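Local coordinates for fatty acid amide hydrolase (Candida albicans, PDB 6KVR), which probably hydrolyses amides of monocarboxylic acids, fatty acid amides among them, to the free acid and ammonia, as a member of the amidase family, at residues Ser4-Thr7 / Phe8-Lys11; Tyr389-Val392 / His393-Asn397; Ser485-Asn488 / Ile489-Phe492. All blocks are in the same frame, centred on the assembly; numbering follows the deposited sequence.

Contact 1: residues Ser4-Thr7 / Phe8-Lys11; sequences SYET and FLNK
Ser4 faces Phe8 through its carbonyl group: Ser4 O lies near the plane of the Phe8 ring, at its edge, 4.3 Å from CD1. The hydroxyl of Ser4 turns the other way and bonds the carboxylate of Glu6, with Ser4 OG 2.7 Å from Glu6 OE1. A small hydroxyl at the entry to the turn can tie down an acidic side chain two residues on, whose own chain must bend at CB-CG (chi2 100°) to come back. Tyr5 contributes both backbone and ring. Its carbonyl accepts the N-H of Phe8, with Phe8 N 3.1 Å from Tyr5 O, and also meets the edge of the Phe8 ring in plane, where the slightly positive ring hydrogens suit an oxygen. Its ring crosses the side chain of Leu9, Tyr5 CE2 lying 3.9 Å from Leu9 CD1. Glu6 repeats the three-residue spacing: Leu9 N is 3.1 Å from Glu6 O, and the aliphatic part of Glu6 runs beside Leu9, pointing the same way. These i to i+3 bonds are the signature of a 3-10 turn. Thr7 closes the segment, its OG1 weakly bonded to Ser4 O and 4.0 Å from Phe8 CD1; threonine suits this exposed place, its hydroxyl turned back to a backbone carbonyl. Leu9 is the centre of an inverse gamma turn, where the 3-10 pattern gives way to loop. This surface turn precedes helix 20-40 and rests on helix 417-423, where Lys417 makes a cation-pi contact with Tyr5 and Trp421 meets Phe8 edge-to-face.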
ATOM      1  N   SER A   4      28.784   4.450  27.026  1.00 43.24           N
ATOM      2  CA  SER A   4      27.570   4.469  27.828  1.00 40.72           C
ATOM      3  C   SER A   4      26.428   5.003  26.973  1.00 39.69           C
ATOM      4  O   SER A   4      26.617   5.933  26.180  1.00 35.17           O
ATOM      5  CB  SER A   4      27.754   5.322  29.092  1.00 49.97           C
ATOM      6  OG  SER A   4      27.147   6.599  28.959  1.00 51.80           O
ATOM      7  N   TYR A   5      25.242   4.408  27.136  1.00 35.40           N
ATOM      8  CA  TYR A   5      24.111   4.751  26.282  1.00 35.04           C
ATOM      9  C   TYR A   5      23.692   6.218  26.417  1.00 36.70           C
ATOM     10  O   TYR A   5      23.121   6.773  25.465  1.00 34.74           O
ATOM     11  CB  TYR A   5      22.937   3.805  26.581  1.00 33.63           C
ATOM     12  CG  TYR A   5      22.030   4.260  27.702  1.00 33.35           C
ATOM     13  CD1 TYR A   5      22.449   4.214  29.028  1.00 34.22           C
ATOM     14  CD2 TYR A   5      20.755   4.747  27.436  1.00 34.58           C
ATOM     15  CE1 TYR A   5      21.607   4.632  30.065  1.00 35.45           C
ATOM     16  CE2 TYR A   5      19.912   5.177  28.467  1.00 33.47           C
ATOM     17  CZ  TYR A   5      20.344   5.115  29.773  1.00 37.49           C
ATOM     18  OH  TYR A   5      19.510   5.535  30.789  1.00 42.84           O
ATOM     19  N   GLU A   6      24.001   6.873  27.553  1.00 32.52           N
ATOM     20  CA  GLU A   6      23.550   8.250  27.780  1.00 32.01           C
ATOM     21  C   GLU A   6      24.149   9.253  26.794  1.00 34.76           C
ATOM     22  O   GLU A   6      23.546  10.307  26.569  1.00 35.65           O
ATOM     23  CB  GLU A   6      23.870   8.712  29.208  1.00 28.62           C
ATOM     24  CG  GLU A   6      23.048   8.039  30.288  1.00 35.39           C
ATOM     25  CD  GLU A   6      23.811   6.917  30.970  1.00 40.06           C
ATOM     26  OE1 GLU A   6      24.825   6.450  30.397  1.00 42.89           O
ATOM     27  OE2 GLU A   6      23.403   6.502  32.078  1.00 44.84           O
ATOM     28  N   THR A   7      25.317   8.973  26.207  1.00 33.70           N
ATOM     29  CA  THR A   7      25.872   9.920  25.240  1.00 35.71           C
ATOM     30  C   THR A   7      25.078   9.974  23.933  1.00 35.11           C
ATOM     31  O   THR A   7      25.294  10.894  23.137  1.00 34.82           O
ATOM     32  CB  THR A   7      27.350   9.602  24.941  1.00 40.44           C
ATOM     33  OG1 THR A   7      27.449   8.529  24.002  1.00 44.12           O
ATOM     34  CG2 THR A   7      28.094   9.209  26.211  1.00 39.39           C
ATOM     35  N   PHE A   8      24.158   9.032  23.692  1.00 34.37           N
ATOM     36  CA  PHE A   8      23.279   9.131  22.526  1.00 31.90           C
ATOM     37  C   PHE A   8      22.047   9.990  22.773  1.00 34.63           C
ATOM     38  O   PHE A   8      21.358  10.330  21.803  1.00 33.76           O
ATOM     39  CB  PHE A   8      22.793   7.750  22.083  1.00 30.18           C
ATOM     40  CG  PHE A   8      23.870   6.878  21.519  1.00 32.98           C
ATOM     41  CD1 PHE A   8      24.685   6.134  22.356  1.00 30.60           C
ATOM     42  CD2 PHE A   8      24.055   6.786  20.149  1.00 31.28           C
ATOM     43  CE1 PHE A   8      25.671   5.323  21.839  1.00 31.65           C
ATOM     44  CE2 PHE A   8      25.038   5.976  19.631  1.00 29.63           C
ATOM     45  CZ  PHE A   8      25.857   5.253  20.483  1.00 28.81           C
ATOM     46  N   LEU A   9      21.754  10.344  24.025  1.00 32.30           N
ATOM     47  CA  LEU A   9      20.482  10.974  24.395  1.00 29.18           C
ATOM     48  C   LEU A   9      20.503  12.482  24.187  1.00 29.80           C
ATOM     49  O   LEU A   9      20.183  13.252  25.091  1.00 31.31           O
ATOM     50  CB  LEU A   9      20.137  10.630  25.840  1.00 27.23           C
ATOM     51  CG  LEU A   9      20.264   9.150  26.227  1.00 32.56           C
ATOM     52  CD1 LEU A   9      19.907   8.949  27.690  1.00 32.41           C
ATOM     53  CD2 LEU A   9      19.403   8.272  25.333  1.00 27.96           C
ATOM     54  N   ASN A  10      20.845  12.929  22.980  1.00 27.82           N
ATOM     55  CA  ASN A  10      21.003  14.353  22.711  1.00 32.90           C
ATOM     56  C   ASN A  10      20.038  14.850  21.639  1.00 32.41           C
ATOM     57  O   ASN A  10      20.276  15.896  21.035  1.00 31.62           O
ATOM     58  CB  ASN A  10      22.443  14.653  22.296  1.00 34.59           C
ATOM     59  CG  ASN A  10      22.769  14.110  20.910  1.00 43.00           C
ATOM     60  OD1 ASN A  10      22.360  12.994  20.550  1.00 41.01           O
ATOM     61  ND2 ASN A  10      23.505  14.893  20.124  1.00 39.19           N
ATOM     62  N   LYS A  11      18.958  14.116  21.381  1.00 31.52           N
ATOM     63  CA  LYS A  11      17.999  14.507  20.359  1.00 30.74           C
ATOM     64  C   LYS A  11      16.638  14.871  20.932  1.00 28.43           C
ATOM     65  O   LYS A  11      15.892  15.610  20.284  1.00 28.17           O
ATOM     66  CB  LYS A  11      17.829  13.379  19.321  1.00 29.16           C
ATOM     67  CG  LYS A  11      19.126  12.950  18.620  1.00 26.52           C
ATOM     68  CD  LYS A  11      19.748  14.108  17.838  1.00 32.46           C
ATOM     69  CE  LYS A  11      20.680  13.622  16.736  1.00 36.47           C
ATOM     70  NZ  LYS A  11      21.361  12.351  17.138  1.00 45.85           N
TER

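Contact 2: residues Tyr389-Val392 / His393-Asn397; sequences YETV and HKMYN
The imidazole of His393 lies over one face of the Tyr389 ring, four residues earlier on helix 385-397: the centroids are 4.0 Å apart and the planes open to 32°, an oblique pairing. Tyr389 CE1 comes to 3.2 Å from His393 CE1, and Tyr389 CZ sits above the centre of the imidazole. On the opposite face lies Tyr396 CE2, so the flat ring is held between two tyrosines. With CG swung beside the backbone N (chi1 -78°), the imidazole reaches back along the helix, and His393 ND1 donates to Tyr389 O at 2.9 Å, a rather bent bond at 130°. That carbonyl also takes the N-H of His393, the two donors arriving from opposite faces of its plane. Val392 puts each methyl to use. Its CG1 stands 3.3 Å from His393 ND1, while CG2 lies 4.0 Å from Tyr396 CZ; Val392 O meanwhile lies over a face of the Tyr396 ring. A short branched residue fits between two rings in this way. Thr391, also buried, accepts at its O from Met395 N (3.0 Å), and its CG2 faces CE of that selenomethionine. Its OG1 bonds Leu387 O and, through a water, meets Lys394 NZ. Another water bridges Tyr389 OH and His393 NE2, 2.8 Å from the latter. Both imidazole nitrogens therefore have partners, which limits the ring's rotation, beside a Tyr396 that approaches Gly255 of the predicted substrate site.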
ATOM      1  N   TYR A 389      19.418   2.250   7.670  1.00 22.42           N
ATOM      2  CA  TYR A 389      19.295   2.347   9.124  1.00 22.02           C
ATOM      3  C   TYR A 389      18.921   3.758   9.551  1.00 22.82           C
ATOM      4  O   TYR A 389      17.999   3.950  10.352  1.00 22.94           O
ATOM      5  CB  TYR A 389      20.603   1.917   9.790  1.00 22.87           C
ATOM      6  CG  TYR A 389      20.590   2.029  11.299  1.00 27.97           C
ATOM      7  CD1 TYR A 389      20.023   1.031  12.087  1.00 27.18           C
ATOM      8  CD2 TYR A 389      21.144   3.139  11.943  1.00 30.75           C
ATOM      9  CE1 TYR A 389      20.026   1.119  13.477  1.00 27.98           C
ATOM     10  CE2 TYR A 389      21.142   3.240  13.345  1.00 31.61           C
ATOM     11  CZ  TYR A 389      20.578   2.231  14.104  1.00 30.95           C
ATOM     12  OH  TYR A 389      20.560   2.329  15.491  1.00 29.56           O
ATOM     13  N   GLU A 390      19.609   4.761   8.995  1.00 21.81           N
ATOM     14  CA  GLU A 390      19.342   6.149   9.353  1.00 26.57           C
ATOM     15  C   GLU A 390      17.964   6.588   8.888  1.00 25.31           C
ATOM     16  O   GLU A 390      17.259   7.307   9.607  1.00 21.14           O
ATOM     17  CB  GLU A 390      20.399   7.078   8.745  1.00 26.08           C
ATOM     18  CG  GLU A 390      21.669   7.177   9.573  1.00 35.58           C
ATOM     19  CD  GLU A 390      22.883   7.609   8.756  1.00 42.42           C
ATOM     20  OE1 GLU A 390      24.016   7.497   9.277  1.00 44.32           O
ATOM     21  OE2 GLU A 390      22.708   8.083   7.607  1.00 43.14           O
ATOM     22  N   THR A 391      17.565   6.188   7.677  1.00 22.68           N
ATOM     23  CA  THR A 391      16.264   6.618   7.182  1.00 22.10           C
ATOM     24  C   THR A 391      15.142   6.036   8.030  1.00 20.40           C
ATOM     25  O   THR A 391      14.210   6.749   8.416  1.00 19.12           O
ATOM     26  CB  THR A 391      16.082   6.229   5.710  1.00 22.37           C
ATOM     27  OG1 THR A 391      17.129   6.815   4.931  1.00 21.89           O
ATOM     28  CG2 THR A 391      14.730   6.742   5.194  1.00 17.92           C
ATOM     29  N   VAL A 392      15.213   4.741   8.346  1.00 18.93           N
ATOM     30  CA  VAL A 392      14.096   4.161   9.077  1.00 18.29           C
ATOM     31  C   VAL A 392      14.056   4.690  10.506  1.00 21.33           C
ATOM     32  O   VAL A 392      12.976   4.934  11.057  1.00 21.07           O
ATOM     33  CB  VAL A 392      14.137   2.621   9.024  1.00 22.91           C
ATOM     34  CG1 VAL A 392      15.145   2.021  10.030  1.00 22.24           C
ATOM     35  CG2 VAL A 392      12.708   2.069   9.231  1.00 21.13           C
ATOM     36  N   HIS A 393      15.214   4.961  11.106  1.00 18.91           N
ATOM     37  CA  HIS A 393      15.180   5.491  12.464  1.00 25.21           C
ATOM     38  C   HIS A 393      14.716   6.941  12.497  1.00 23.14           C
ATOM     39  O   HIS A 393      14.117   7.363  13.490  1.00 21.10           O
ATOM     40  CB  HIS A 393      16.533   5.309  13.152  1.00 23.24           C
ATOM     41  CG  HIS A 393      16.743   3.906  13.640  1.00 26.48           C
ATOM     42  ND1 HIS A 393      16.786   2.823  12.788  1.00 27.20           N
ATOM     43  CD2 HIS A 393      16.775   3.397  14.894  1.00 26.99           C
ATOM     44  CE1 HIS A 393      16.905   1.711  13.495  1.00 29.11           C
ATOM     45  NE2 HIS A 393      16.900   2.032  14.777  1.00 28.63           N
ATOM     46  N   LYS A 394      14.967   7.719  11.432  1.00 19.37           N
ATOM     47  CA  LYS A 394      14.356   9.041  11.356  1.00 15.48           C
ATOM     48  C   LYS A 394      12.845   8.910  11.265  1.00 24.19           C
ATOM     49  O   LYS A 394      12.107   9.675  11.900  1.00 23.04           O
ATOM     50  CB  LYS A 394      14.891   9.818  10.144  1.00 24.20           C
ATOM     51  CG  LYS A 394      16.312  10.358  10.259  1.00 26.16           C
ATOM     52  CD  LYS A 394      16.665  11.122   8.971  1.00 31.20           C
ATOM     53  CE  LYS A 394      18.130  11.559   8.910  1.00 37.65           C
ATOM     54  NZ  LYS A 394      18.618  11.594   7.481  1.00 45.90           N
HETATM   55  N   MSE A 395      12.372   7.924  10.491  1.00 19.91           N
HETATM   56  CA  MSE A 395      10.947   7.714  10.217  1.00 20.80           C
HETATM   57  C   MSE A 395      10.205   7.424  11.506  1.00 20.94           C
HETATM   58  O   MSE A 395       9.071   7.866  11.685  1.00 22.26           O
HETATM   59  CB  MSE A 395      10.718   6.551   9.238  1.00 20.23           C
HETATM   60  CG  MSE A 395      10.852   6.888   7.754  1.00 17.95           C
HETATM   61 SE   MSE A 395      10.746   5.253   6.630  0.70 29.38          SE
HETATM   62  CE  MSE A 395      10.592   6.063   4.869  1.00 24.70           C
ATOM     63  N   TYR A 396      10.849   6.669  12.403  1.00 21.26           N
ATOM     64  CA  TYR A 396      10.202   6.309  13.662  1.00 21.53           C
ATOM     65  C   TYR A 396       9.773   7.544  14.438  1.00 19.62           C
ATOM     66  O   TYR A 396       8.708   7.541  15.069  1.00 19.82           O
ATOM     67  CB  TYR A 396      11.130   5.456  14.536  1.00 22.47           C
ATOM     68  CG  TYR A 396      11.372   4.067  14.016  1.00 23.40           C
ATOM     69  CD1 TYR A 396      10.407   3.405  13.278  1.00 22.60           C
ATOM     70  CD2 TYR A 396      12.576   3.402  14.286  1.00 25.72           C
ATOM     71  CE1 TYR A 396      10.641   2.120  12.790  1.00 21.70           C
ATOM     72  CE2 TYR A 396      12.814   2.120  13.814  1.00 24.75           C
ATOM     73  CZ  TYR A 396      11.840   1.482  13.070  1.00 22.37           C
ATOM     74  OH  TYR A 396      12.066   0.214  12.588  1.00 23.17           O
ATOM     75  N   ASN A 397      10.584   8.612  14.404  1.00 20.30           N
ATOM     76  CA  ASN A 397      10.399   9.753  15.299  1.00 22.39           C
ATOM     77  C   ASN A 397      10.070  11.054  14.577  1.00 24.77           C
ATOM     78  O   ASN A 397      10.062  12.112  15.219  1.00 23.32           O
ATOM     79  CB  ASN A 397      11.649   9.961  16.169  1.00 22.69           C
ATOM     80  CG  ASN A 397      11.794   8.907  17.248  1.00 26.29           C
ATOM     81  OD1 ASN A 397      10.968   7.997  17.358  1.00 28.50           O
ATOM     82  ND2 ASN A 397      12.847   9.026  18.059  1.00 26.28           N
TER
HETATM   83  O   HOH W   1      18.667   0.693  16.430  1.00 20.58           O
HETATM   84  O   HOH W   2      17.845   9.698   5.081  1.00 33.06           O

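Contact 3: residues Ser485-Asn488 / Ile489-Phe492; sequences SLWN and ILDF
Leu490 fills the angle between Leu486 and Trp487, and here the packing is close. Its CD1 lies 3.8 Å from Leu486 CD1, the two leucines crossing one turn apart, and 3.6 Å from Trp487 CZ3, where leucine and indole run alongside, pointing the same way. Leu486 CD2 in turn covers a face of the indole, and Leu490 CB covers a face of the Phe492 ring. Ile489 belongs to this close part too, its CG2 3.3 Å from Leu486 O, while its side chain also meets Arg444 of helix 434-457. Phe492 folds back over the helix end: its CD2 is 3.8 Å from Trp487 CZ3, with the ring planes inclined at 32°. Large apolar groups suit such a fully buried place. The fold-back depends on a Schellman motif. Asp491, with positive phi (56°), is the C-prime residue, and Phe492 N reaches Trp487 O at 3.3 Å, in the carbonyl plane on a lone pair; the accompanying bond from Asp491 N to Asn488 O is weak. Elsewhere the two segments touch more loosely, and polar side chains look outward to other parts of the protein, not to solvent. Asp491, its CG anti to the backbone N (chi1 -168°), extends to Thr274 and to salt bridges with Arg271 and Arg549. Asn488 gives its ND2 to Asp253 beside the predicted substrate-binding Gly255, and Ser485 bonds Trp481 O.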
ATOM      1  N   SER A 485      15.548  -4.142  11.392  1.00 20.15           N
ATOM      2  CA  SER A 485      14.885  -2.957  10.871  1.00 23.91           C
ATOM      3  C   SER A 485      15.103  -2.793   9.373  1.00 23.80           C
ATOM      4  O   SER A 485      14.294  -2.129   8.718  1.00 23.78           O
ATOM      5  CB  SER A 485      15.350  -1.706  11.624  1.00 24.46           C
ATOM      6  OG  SER A 485      16.707  -1.411  11.354  1.00 25.31           O
ATOM      7  N   LEU A 486      16.158  -3.397   8.817  1.00 24.89           N
ATOM      8  CA  LEU A 486      16.372  -3.347   7.370  1.00 23.76           C
ATOM      9  C   LEU A 486      15.168  -3.900   6.612  1.00 22.64           C
ATOM     10  O   LEU A 486      14.721  -3.313   5.620  1.00 23.54           O
ATOM     11  CB  LEU A 486      17.631  -4.132   6.999  1.00 25.03           C
ATOM     12  CG  LEU A 486      17.896  -4.311   5.504  1.00 30.40           C
ATOM     13  CD1 LEU A 486      18.148  -2.952   4.831  1.00 23.39           C
ATOM     14  CD2 LEU A 486      19.038  -5.330   5.220  1.00 27.64           C
ATOM     15  N   TRP A 487      14.639  -5.038   7.054  1.00 21.25           N
ATOM     16  CA  TRP A 487      13.505  -5.628   6.355  1.00 27.13           C
ATOM     17  C   TRP A 487      12.184  -4.912   6.646  1.00 27.72           C
ATOM     18  O   TRP A 487      11.195  -5.160   5.939  1.00 23.36           O
ATOM     19  CB  TRP A 487      13.424  -7.129   6.690  1.00 20.40           C
ATOM     20  CG  TRP A 487      14.789  -7.732   6.516  1.00 24.69           C
ATOM     21  CD1 TRP A 487      15.606  -8.198   7.496  1.00 23.29           C
ATOM     22  CD2 TRP A 487      15.530  -7.863   5.279  1.00 24.13           C
ATOM     23  NE1 TRP A 487      16.793  -8.636   6.954  1.00 27.42           N
ATOM     24  CE2 TRP A 487      16.774  -8.436   5.597  1.00 23.66           C
ATOM     25  CE3 TRP A 487      15.252  -7.560   3.941  1.00 26.43           C
ATOM     26  CZ2 TRP A 487      17.747  -8.711   4.628  1.00 25.43           C
ATOM     27  CZ3 TRP A 487      16.223  -7.844   2.971  1.00 25.45           C
ATOM     28  CH2 TRP A 487      17.455  -8.403   3.324  1.00 23.05           C
ATOM     29  N   ASN A 488      12.148  -4.007   7.634  1.00 21.74           N
ATOM     30  CA  ASN A 488      10.957  -3.176   7.789  1.00 23.68           C
ATOM     31  C   ASN A 488      10.930  -2.048   6.768  1.00 23.16           C
ATOM     32  O   ASN A 488       9.876  -1.758   6.191  1.00 23.58           O
ATOM     33  CB  ASN A 488      10.880  -2.595   9.196  1.00 21.93           C
ATOM     34  CG  ASN A 488      10.685  -3.667  10.249  1.00 20.60           C
ATOM     35  OD1 ASN A 488      11.619  -4.020  10.959  1.00 25.06           O
ATOM     36  ND2 ASN A 488       9.478  -4.209  10.330  1.00 20.47           N
ATOM     37  N   ILE A 489      12.070  -1.397   6.527  1.00 20.61           N
ATOM     38  CA  ILE A 489      12.040  -0.308   5.559  1.00 26.47           C
ATOM     39  C   ILE A 489      11.922  -0.869   4.143  1.00 21.57           C
ATOM     40  O   ILE A 489      11.247  -0.280   3.302  1.00 23.31           O
ATOM     41  CB  ILE A 489      13.252   0.643   5.731  1.00 20.05           C
ATOM     42  CG1 ILE A 489      13.086   1.863   4.829  1.00 21.30           C
ATOM     43  CG2 ILE A 489      14.582  -0.048   5.414  1.00 21.19           C
ATOM     44  CD1 ILE A 489      14.219   2.896   4.951  1.00 22.65           C
ATOM     45  N   LEU A 490      12.527  -2.029   3.863  1.00 24.49           N
ATOM     46  CA  LEU A 490      12.321  -2.664   2.558  1.00 23.94           C
ATOM     47  C   LEU A 490      10.951  -3.322   2.440  1.00 24.30           C
ATOM     48  O   LEU A 490      10.473  -3.522   1.316  1.00 26.11           O
ATOM     49  CB  LEU A 490      13.405  -3.712   2.285  1.00 21.80           C
ATOM     50  CG  LEU A 490      14.867  -3.233   2.254  1.00 24.68           C
ATOM     51  CD1 LEU A 490      15.857  -4.405   2.127  1.00 23.50           C
ATOM     52  CD2 LEU A 490      15.099  -2.214   1.147  1.00 20.15           C
ATOM     53  N   ASP A 491      10.312  -3.651   3.568  1.00 23.29           N
ATOM     54  CA  ASP A 491       9.044  -4.393   3.598  1.00 25.12           C
ATOM     55  C   ASP A 491       9.139  -5.729   2.848  1.00 27.36           C
ATOM     56  O   ASP A 491       8.277  -6.070   2.031  1.00 25.24           O
ATOM     57  CB  ASP A 491       7.880  -3.568   3.050  1.00 23.80           C
ATOM     58  CG  ASP A 491       6.514  -4.205   3.355  1.00 31.16           C
ATOM     59  OD1 ASP A 491       5.509  -3.850   2.679  1.00 29.33           O
ATOM     60  OD2 ASP A 491       6.431  -5.088   4.248  1.00 29.53           O
ATOM     61  N   PHE A 492      10.183  -6.499   3.146  1.00 23.66           N
ATOM     62  CA  PHE A 492      10.282  -7.846   2.583  1.00 25.35           C
ATOM     63  C   PHE A 492       9.737  -8.862   3.580  1.00 24.34           C
ATOM     64  O   PHE A 492      10.025  -8.766   4.780  1.00 22.95           O
ATOM     65  CB  PHE A 492      11.738  -8.218   2.252  1.00 25.50           C
ATOM     66  CG  PHE A 492      12.299  -7.563   0.991  1.00 26.08           C
ATOM     67  CD1 PHE A 492      11.670  -6.486   0.393  1.00 26.65           C
ATOM     68  CD2 PHE A 492      13.467  -8.053   0.408  1.00 30.57           C
ATOM     69  CE1 PHE A 492      12.189  -5.887  -0.759  1.00 30.78           C
ATOM     70  CE2 PHE A 492      13.990  -7.472  -0.751  1.00 31.67           C
ATOM     71  CZ  PHE A 492      13.344  -6.379  -1.335  1.00 29.13           C
TER

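Contact 1 is a surface turn near the N-terminus, contact 2 is partly buried, and contact 3 is buried throughout. Contacts 2 and 3 lie on separate helices, 385-397 and 482-490, that pack directly on each other: Val392 CG2 is 3.8 Å from Ile489 CB, and His393 meets Ser485. Both also touch helix 434-457 and approach Gly255 of the predicted substrate site. Contact 1 touches neither, its centre about 17 Å from that of contact 2. Its backbone bonds span i to i+3, whereas contacts 2 and 3 have i to i+4 helical bonds, the helix ending inside contact 3. Polar and water-linked groups mark contact 2; apolar packing dominates contact 3.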